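Local coordinates for protein kynurenine formamidase (Bacillus anthracis, PDB 4CO9) that hydrolyses N-formyl-L-kynurenine to L-kynurenine and formate with two zinc ions per subunit, a step of tryptophan degradation, at residues 119-131 with 144-156. Sequence-based numbering, arbitrary orientation. Where two conformers were deposited one is given.
Sequences ANEFPDIIPHLRA and LIGVDVPSVDPLD
Ile126 is the main bump, pushed into a hollow walled by the side chains of Val149 and Leu155 and the backbone carbonyls of Ser151 and Asp153. With chi1 at 63° and chi2 extended (170°), its CD1 reaches in to 3.9 Å from Ser151 CB and 3.8 Å from Leu155 CD2, while the CG2 branch rests on Val149 CG1. Leu155 lies across Ile126, nearly perpendicular to it; its other methyl, CD1, fills the notch beside the Pro123 ring and the peptide that follows. The Pro123 and Pro150 rings meet, Pro123 CD 4.0 Å from Pro150 CG, and the Phe122 ring lies obliquely against Pro150, Phe122 CE1 3.9 Å from Pro150 CG. Segment 144-156 starts as a parallel strand in the middle of the main sheet of this Cyclase-superfamily fold, then runs as a loop past the binuclear zinc site. On that loop Ser151 OG accepts from Asp153 N in an ST turn, and Asp153 OD2 is hydrogen-bonded to the zinc ligand His163; Phe122 meets the substrate-binding Trp22. Leu129 N donates to Val152 O at 2.9 Å, nearly straight at 170°, and Leu129 CD1 drops into the groove between Val152 CG1, Ile145 and Val147. Over one face of the His128 ring lies Pro154, its CG 3.9 Å from the centroid in a CH-pi contact. Waters link Ile126 N to Leu155 N, Pro127 O to Ser151 O, and Leu129 O to Asp153 OD1.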
ATOM      1  N   ALA C 119       7.154  -1.356 -17.989  1.00 18.97           N
ATOM      2  CA  ALA C 119       6.799  -2.181 -16.819  1.00 17.88           C
ATOM      3  C   ALA C 119       6.590  -3.655 -17.191  1.00 17.48           C
ATOM      4  O   ALA C 119       6.733  -4.542 -16.346  1.00 15.52           O
ATOM      5  CB  ALA C 119       5.554  -1.634 -16.130  1.00 17.51           C
ATOM      6  N   ASN C 120       6.239  -3.904 -18.447  1.00 17.88           N
ATOM      7  CA  ASN C 120       5.904  -5.245 -18.901  1.00 19.43           C
ATOM      8  C   ASN C 120       7.095  -5.979 -19.537  1.00 18.72           C
ATOM      9  O   ASN C 120       6.940  -7.082 -20.050  1.00 17.34           O
ATOM     10  CB  ASN C 120       4.683  -5.190 -19.837  1.00 21.63           C
ATOM     11  CG  ASN C 120       3.414  -4.663 -19.134  1.00 24.42           C
ATOM     12  OD1 ASN C 120       3.370  -4.511 -17.903  1.00 27.88           O
ATOM     13  ND2 ASN C 120       2.368  -4.400 -19.916  1.00 25.86           N
ATOM     14  N   GLU C 121       8.286  -5.378 -19.470  1.00 19.02           N
ATOM     15  CA  GLU C 121       9.521  -6.060 -19.847  1.00 19.68           C
ATOM     16  C   GLU C 121      10.551  -5.926 -18.736  1.00 18.81           C
ATOM     17  O   GLU C 121      10.636  -4.887 -18.089  1.00 17.64           O
ATOM     18  CB  GLU C 121      10.102  -5.454 -21.119  1.00 22.23           C
ATOM     19  CG  GLU C 121       9.159  -5.513 -22.315  1.00 25.09           C
ATOM     20  CD  GLU C 121       9.759  -4.866 -23.554  1.00 27.38           C
ATOM     21  OE1 GLU C 121      11.000  -4.702 -23.601  1.00 28.55           O
ATOM     22  OE2 GLU C 121       8.981  -4.505 -24.468  1.00 29.94           O
ATOM     23  N   PHE C 122      11.343  -6.971 -18.524  1.00 17.96           N
ATOM     24  CA  PHE C 122      12.448  -6.866 -17.594  1.00 18.06           C
ATOM     25  C   PHE C 122      13.689  -6.422 -18.363  1.00 18.21           C
ATOM     26  O   PHE C 122      14.019  -7.015 -19.382  1.00 17.25           O
ATOM     27  CB  PHE C 122      12.685  -8.195 -16.881  1.00 18.17           C
ATOM     28  CG  PHE C 122      13.478  -8.047 -15.624  1.00 18.24           C
ATOM     29  CD1 PHE C 122      12.886  -7.533 -14.482  1.00 18.43           C
ATOM     30  CD2 PHE C 122      14.831  -8.367 -15.595  1.00 18.63           C
ATOM     31  CE1 PHE C 122      13.626  -7.374 -13.331  1.00 18.68           C
ATOM     32  CE2 PHE C 122      15.574  -8.216 -14.441  1.00 18.19           C
ATOM     33  CZ  PHE C 122      14.972  -7.714 -13.310  1.00 18.45           C
ATOM     34  N   PRO C 123      14.380  -5.369 -17.882  1.00 19.18           N
ATOM     35  CA  PRO C 123      15.551  -4.875 -18.623  1.00 19.96           C
ATOM     36  C   PRO C 123      16.744  -5.832 -18.632  1.00 20.48           C
ATOM     37  O   PRO C 123      16.874  -6.677 -17.760  1.00 19.23           O
ATOM     38  CB  PRO C 123      15.925  -3.592 -17.881  1.00 20.11           C
ATOM     39  CG  PRO C 123      15.449  -3.816 -16.484  1.00 20.08           C
ATOM     40  CD  PRO C 123      14.202  -4.657 -16.605  1.00 19.45           C
ATOM     41  N   ASP C 124      17.605  -5.680 -19.632  1.00 21.76           N
ATOM     42  CA  ASP C 124      18.830  -6.466 -19.728  1.00 22.98           C
ATOM     43  C   ASP C 124      19.965  -5.803 -18.966  1.00 22.82           C
ATOM     44  O   ASP C 124      20.843  -6.485 -18.454  1.00 23.98           O
ATOM     45  CB  ASP C 124      19.211  -6.645 -21.198  1.00 25.11           C
ATOM     46  CG  ASP C 124      18.174  -7.445 -21.961  1.00 26.63           C
ATOM     47  OD1 ASP C 124      17.787  -8.529 -21.475  1.00 27.19           O
ATOM     48  OD2 ASP C 124      17.750  -6.991 -23.044  1.00 30.20           O
ATOM     49  N   ILE C 125      19.964  -4.472 -18.924  1.00 22.44           N
ATOM     50  CA  ILE C 125      20.950  -3.708 -18.162  1.00 22.89           C
ATOM     51  C   ILE C 125      20.278  -2.457 -17.601  1.00 21.64           C
ATOM     52  O   ILE C 125      19.375  -1.907 -18.225  1.00 21.33           O
ATOM     53  CB  ILE C 125      22.158  -3.302 -19.051  1.00 24.59           C
ATOM     54  CG1 ILE C 125      23.258  -2.636 -18.220  1.00 26.23           C
ATOM     55  CG2 ILE C 125      21.731  -2.374 -20.177  1.00 25.56           C
ATOM     56  CD1 ILE C 125      24.565  -2.464 -18.970  1.00 27.19           C
ATOM     57  N   ILE C 126      20.717  -2.017 -16.428  1.00 20.60           N
ATOM     58  CA  ILE C 126      20.243  -0.752 -15.855  1.00 20.37           C
ATOM     59  C   ILE C 126      21.409   0.050 -15.298  1.00 19.47           C
ATOM     60  O   ILE C 126      22.479  -0.498 -15.061  1.00 17.79           O
ATOM     61  CB  ILE C 126      19.230  -0.989 -14.713  1.00 20.58           C
ATOM     62  CG1 ILE C 126      19.898  -1.750 -13.554  1.00 21.24           C
ATOM     63  CG2 ILE C 126      18.001  -1.721 -15.249  1.00 20.97           C
ATOM     64  CD1 ILE C 126      19.073  -1.817 -12.283  1.00 22.14           C
ATOM     65  N   PRO C 127      21.199   1.352 -15.070  1.00 19.72           N
ATOM     66  CA  PRO C 127      22.186   2.105 -14.317  1.00 19.62           C
ATOM     67  C   PRO C 127      22.088   1.724 -12.859  1.00 19.55           C
ATOM     68  O   PRO C 127      20.992   1.691 -12.316  1.00 21.40           O
ATOM     69  CB  PRO C 127      21.758   3.564 -14.516  1.00 19.48           C
ATOM     70  CG  PRO C 127      20.781   3.543 -15.636  1.00 20.06           C
ATOM     71  CD  PRO C 127      20.100   2.219 -15.512  1.00 20.21           C
ATOM     72  N   HIS C 128      23.216   1.435 -12.225  1.00 19.00           N
ATOM     73  CA  HIS C 128      23.211   1.078 -10.813  1.00 18.28           C
ATOM     74  C   HIS C 128      23.728   2.252  -9.990  1.00 17.57           C
ATOM     75  O   HIS C 128      24.247   3.214 -10.543  1.00 17.32           O
ATOM     76  CB  HIS C 128      24.055  -0.165 -10.573  1.00 18.64           C
ATOM     77  CG  HIS C 128      25.483  -0.014 -10.992  1.00 19.38           C
ATOM     78  ND1 HIS C 128      25.896  -0.189 -12.295  1.00 19.63           N
ATOM     79  CD2 HIS C 128      26.593   0.294 -10.281  1.00 19.78           C
ATOM     80  CE1 HIS C 128      27.204  -0.012 -12.366  1.00 19.85           C
ATOM     81  NE2 HIS C 128      27.649   0.293 -11.161  1.00 20.36           N
ATOM     82  N   LEU C 129      23.579   2.151  -8.677  1.00 16.70           N
ATOM     83  CA  LEU C 129      24.136   3.107  -7.738  1.00 17.27           C
ATOM     84  C   LEU C 129      25.449   2.559  -7.191  1.00 18.42           C
ATOM     85  O   LEU C 129      25.542   1.381  -6.849  1.00 18.91           O
ATOM     86  CB  LEU C 129      23.172   3.340  -6.575  1.00 16.86           C
ATOM     87  CG  LEU C 129      21.723   3.629  -6.965  1.00 16.94           C
ATOM     88  CD1 LEU C 129      20.932   3.989  -5.722  1.00 17.29           C
ATOM     89  CD2 LEU C 129      21.637   4.743  -8.004  1.00 16.72           C
ATOM     90  N   ARG C 130      26.467   3.400  -7.131  1.00 19.53           N
ATOM     91  CA  ARG C 130      27.755   2.981  -6.595  1.00 20.54           C
ATOM     92  C   ARG C 130      27.747   3.127  -5.084  1.00 20.81           C
ATOM     93  O   ARG C 130      27.073   4.002  -4.547  1.00 22.15           O
ATOM     94  CB  ARG C 130      28.881   3.794  -7.238  1.00 21.14           C
ATOM     95  CG  ARG C 130      28.946   3.634  -8.750  1.00 20.98           C
ATOM     96  CD  ARG C 130      30.296   4.039  -9.309  1.00 22.54           C
ATOM     97  NE  ARG C 130      30.602   5.437  -9.020  1.00 23.03           N
ATOM     98  CZ  ARG C 130      30.124   6.474  -9.703  1.00 23.40           C
ATOM     99  NH1 ARG C 130      29.304   6.302 -10.732  1.00 23.24           N
ATOM    100  NH2 ARG C 130      30.469   7.705  -9.343  1.00 25.13           N
ATOM    101  N   ALA C 131      28.521   2.289  -4.400  1.00 21.72           N
ATOM    102  CA  ALA C 131      28.517   2.244  -2.931  1.00 22.53           C
ATOM    103  C   ALA C 131      28.802   3.581  -2.246  1.00 22.82           C
ATOM    104  O   ALA C 131      28.223   3.883  -1.199  1.00 24.11           O
ATOM    105  CB  ALA C 131      29.501   1.197  -2.427  1.00 22.81           C
ATOM    106  N   LEU C 144      15.733   7.880   2.424  1.00 13.18           N
ATOM    107  CA  LEU C 144      15.138   7.019   1.413  1.00 12.35           C
ATOM    108  C   LEU C 144      15.626   7.424   0.039  1.00 11.75           C
ATOM    109  O   LEU C 144      15.658   8.602  -0.303  1.00 11.56           O
ATOM    110  CB  LEU C 144      13.610   7.110   1.474  0.50 11.92           C
ATOM    111  CG  LEU C 144      12.823   6.431   0.349  0.50 11.66           C
ATOM    112  CD1 LEU C 144      12.713   4.923   0.479  0.50 11.37           C
ATOM    113  CD2 LEU C 144      11.432   7.020   0.238  0.50 11.47           C
ATOM    114  N   ILE C 145      15.989   6.416  -0.746  1.00 11.44           N
ATOM    115  CA  ILE C 145      16.367   6.586  -2.131  1.00 11.24           C
ATOM    116  C   ILE C 145      15.420   5.750  -2.978  1.00 10.88           C
ATOM    117  O   ILE C 145      15.124   4.585  -2.652  1.00  9.81           O
ATOM    118  CB  ILE C 145      17.855   6.217  -2.366  1.00 12.16           C
ATOM    119  CG1 ILE C 145      18.327   6.672  -3.739  1.00 13.06           C
ATOM    120  CG2 ILE C 145      18.111   4.721  -2.242  1.00 12.18           C
ATOM    121  CD1 ILE C 145      18.684   8.130  -3.797  1.00 14.00           C
ATOM    122  N   GLY C 146      14.922   6.366  -4.052  1.00 10.61           N
ATOM    123  CA  GLY C 146      14.044   5.688  -4.993  1.00 10.76           C
ATOM    124  C   GLY C 146      14.623   5.756  -6.385  1.00 10.65           C
ATOM    125  O   GLY C 146      15.232   6.768  -6.746  1.00 11.11           O
ATOM    126  N   VAL C 147      14.455   4.682  -7.150  1.00 10.43           N
ATOM    127  CA  VAL C 147      14.902   4.618  -8.528  1.00 10.71           C
ATOM    128  C   VAL C 147      13.797   4.128  -9.467  1.00 10.82           C
ATOM    129  O   VAL C 147      12.924   3.349  -9.057  1.00 10.48           O
ATOM    130  CB  VAL C 147      16.157   3.726  -8.686  1.00 10.61           C
ATOM    131  CG1 VAL C 147      17.330   4.356  -7.963  1.00 10.73           C
ATOM    132  CG2 VAL C 147      15.911   2.313  -8.180  1.00 10.54           C
ATOM    133  N   ASP C 148      13.842   4.578 -10.721  1.00 10.96           N
ATOM    134  CA  ASP C 148      12.846   4.170 -11.716  1.00 11.38           C
ATOM    135  C   ASP C 148      13.256   2.924 -12.493  1.00 11.54           C
ATOM    136  O   ASP C 148      12.887   2.762 -13.657  1.00 11.86           O
ATOM    137  CB  ASP C 148      12.519   5.328 -12.667  1.00 11.92           C
ATOM    138  CG  ASP C 148      13.722   5.813 -13.454  1.00 12.45           C
ATOM    139  OD1 ASP C 148      14.859   5.383 -13.160  1.00 12.72           O
ATOM    140  OD2 ASP C 148      13.532   6.662 -14.354  1.00 13.01           O
ATOM    141  N   VAL C 149      14.007   2.042 -11.836  1.00 11.60           N
ATOM    142  CA  VAL C 149      14.425   0.753 -12.381  1.00 11.80           C
ATOM    143  C   VAL C 149      14.292  -0.312 -11.272  1.00 11.67           C
ATOM    144  O   VAL C 149      14.044   0.029 -10.119  1.00 11.94           O
ATOM    145  CB  VAL C 149      15.871   0.804 -12.916  1.00 11.73           C
ATOM    146  CG1 VAL C 149      15.911   1.542 -14.242  1.00 11.77           C
ATOM    147  CG2 VAL C 149      16.795   1.472 -11.908  1.00 12.04           C
ATOM    148  N   PRO C 150      14.413  -1.606 -11.617  1.00 11.72           N
ATOM    149  CA  PRO C 150      14.097  -2.655 -10.618  1.00 11.84           C
ATOM    150  C   PRO C 150      15.102  -2.840  -9.503  1.00 12.15           C
ATOM    151  O   PRO C 150      14.796  -3.525  -8.530  1.00 12.30           O
ATOM    152  CB  PRO C 150      14.048  -3.935 -11.453  1.00 11.50           C
ATOM    153  CG  PRO C 150      13.793  -3.481 -12.840  1.00 11.56           C
ATOM    154  CD  PRO C 150      14.492  -2.165 -12.976  1.00 11.59           C
ATOM    155  N   SER C 151      16.292  -2.274  -9.645  1.00 11.98           N
ATOM    156  CA  SER C 151      17.328  -2.484  -8.660  1.00 12.47           C
ATOM    157  C   SER C 151      18.248  -1.277  -8.501  1.00 12.83           C
ATOM    158  O   SER C 151      18.381  -0.458  -9.414  1.00 12.74           O
ATOM    159  CB  SER C 151      18.156  -3.705  -9.028  1.00 12.71           C
ATOM    160  OG  SER C 151      18.990  -4.082  -7.939  1.00 12.74           O
ATOM    161  N   VAL C 152      18.857  -1.182  -7.325  1.00 12.97           N
ATOM    162  CA  VAL C 152      19.943  -0.218  -7.078  1.00 13.48           C
ATOM    163  C   VAL C 152      21.323  -0.823  -7.380  1.00 14.04           C
ATOM    164  O   VAL C 152      22.315  -0.099  -7.401  1.00 14.74           O
ATOM    165  CB  VAL C 152      19.925   0.334  -5.638  1.00 13.07           C
ATOM    166  CG1 VAL C 152      18.636   1.103  -5.384  1.00 13.32           C
ATOM    167  CG2 VAL C 152      20.119  -0.774  -4.610  1.00 13.32           C
ATOM    168  N   ASP C 153      21.383  -2.138  -7.600  1.00 14.27           N
ATOM    169  CA  ASP C 153      22.618  -2.827  -7.985  1.00 14.33           C
ATOM    170  C   ASP C 153      22.482  -3.401  -9.388  1.00 14.71           C
ATOM    171  O   ASP C 153      21.353  -3.547  -9.905  1.00 13.87           O
ATOM    172  CB  ASP C 153      22.916  -3.966  -7.018  1.00 14.93           C
ATOM    173  CG  ASP C 153      23.581  -3.493  -5.752  1.00 14.95           C
ATOM    174  OD1 ASP C 153      24.695  -2.940  -5.838  1.00 15.51           O
ATOM    175  OD2 ASP C 153      22.994  -3.676  -4.670  1.00 15.67           O
ATOM    176  N   PRO C 154      23.620  -3.744 -10.022  1.00 15.38           N
ATOM    177  CA  PRO C 154      23.515  -4.339 -11.351  1.00 16.35           C
ATOM    178  C   PRO C 154      22.683  -5.616 -11.302  1.00 17.19           C
ATOM    179  O   PRO C 154      22.706  -6.338 -10.300  1.00 16.40           O
ATOM    180  CB  PRO C 154      24.973  -4.643 -11.727  1.00 16.22           C
ATOM    181  CG  PRO C 154      25.784  -3.703 -10.896  1.00 16.33           C
ATOM    182  CD  PRO C 154      25.021  -3.581  -9.607  1.00 16.14           C
ATOM    183  N   LEU C 155      21.977  -5.894 -12.387  1.00 18.74           N
ATOM    184  CA  LEU C 155      21.032  -7.012 -12.421  1.00 20.20           C
ATOM    185  C   LEU C 155      21.690  -8.377 -12.190  1.00 22.40           C
ATOM    186  O   LEU C 155      21.059  -9.282 -11.650  1.00 21.92           O
ATOM    187  CB  LEU C 155      20.282  -7.023 -13.752  1.00 20.20           C
ATOM    188  CG  LEU C 155      19.473  -5.765 -14.074  1.00 19.96           C
ATOM    189  CD1 LEU C 155      18.848  -5.903 -15.456  1.00 20.31           C
ATOM    190  CD2 LEU C 155      18.413  -5.489 -13.018  1.00 19.63           C
ATOM    191  N   ASP C 156      22.946  -8.523 -12.592  1.00 24.91           N
ATOM    192  CA  ASP C 156      23.670  -9.802 -12.455  1.00 28.31           C
ATOM    193  C   ASP C 156      24.574  -9.871 -11.215  1.00 28.33           C
ATOM    194  O   ASP C 156      25.274 -10.869 -11.009  1.00 27.84           O
ATOM    195  CB  ASP C 156      24.497 -10.068 -13.727  1.00 31.18           C
ATOM    196  CG  ASP C 156      25.570  -8.996 -13.983  1.00 34.50           C
ATOM    197  OD1 ASP C 156      25.614  -7.970 -13.250  1.00 37.35           O
ATOM    198  OD2 ASP C 156      26.369  -9.183 -14.929  1.00 38.89           O
TER
HETATM  199  O   HOH W   1      22.624  -4.152 -14.791  1.00 11.86           O
HETATM  200  O   HOH W   2      19.676   1.936  -9.845  1.00 15.75           O
HETATM  201  O   HOH W   3      25.954  -1.229  -7.322  1.00 18.42           O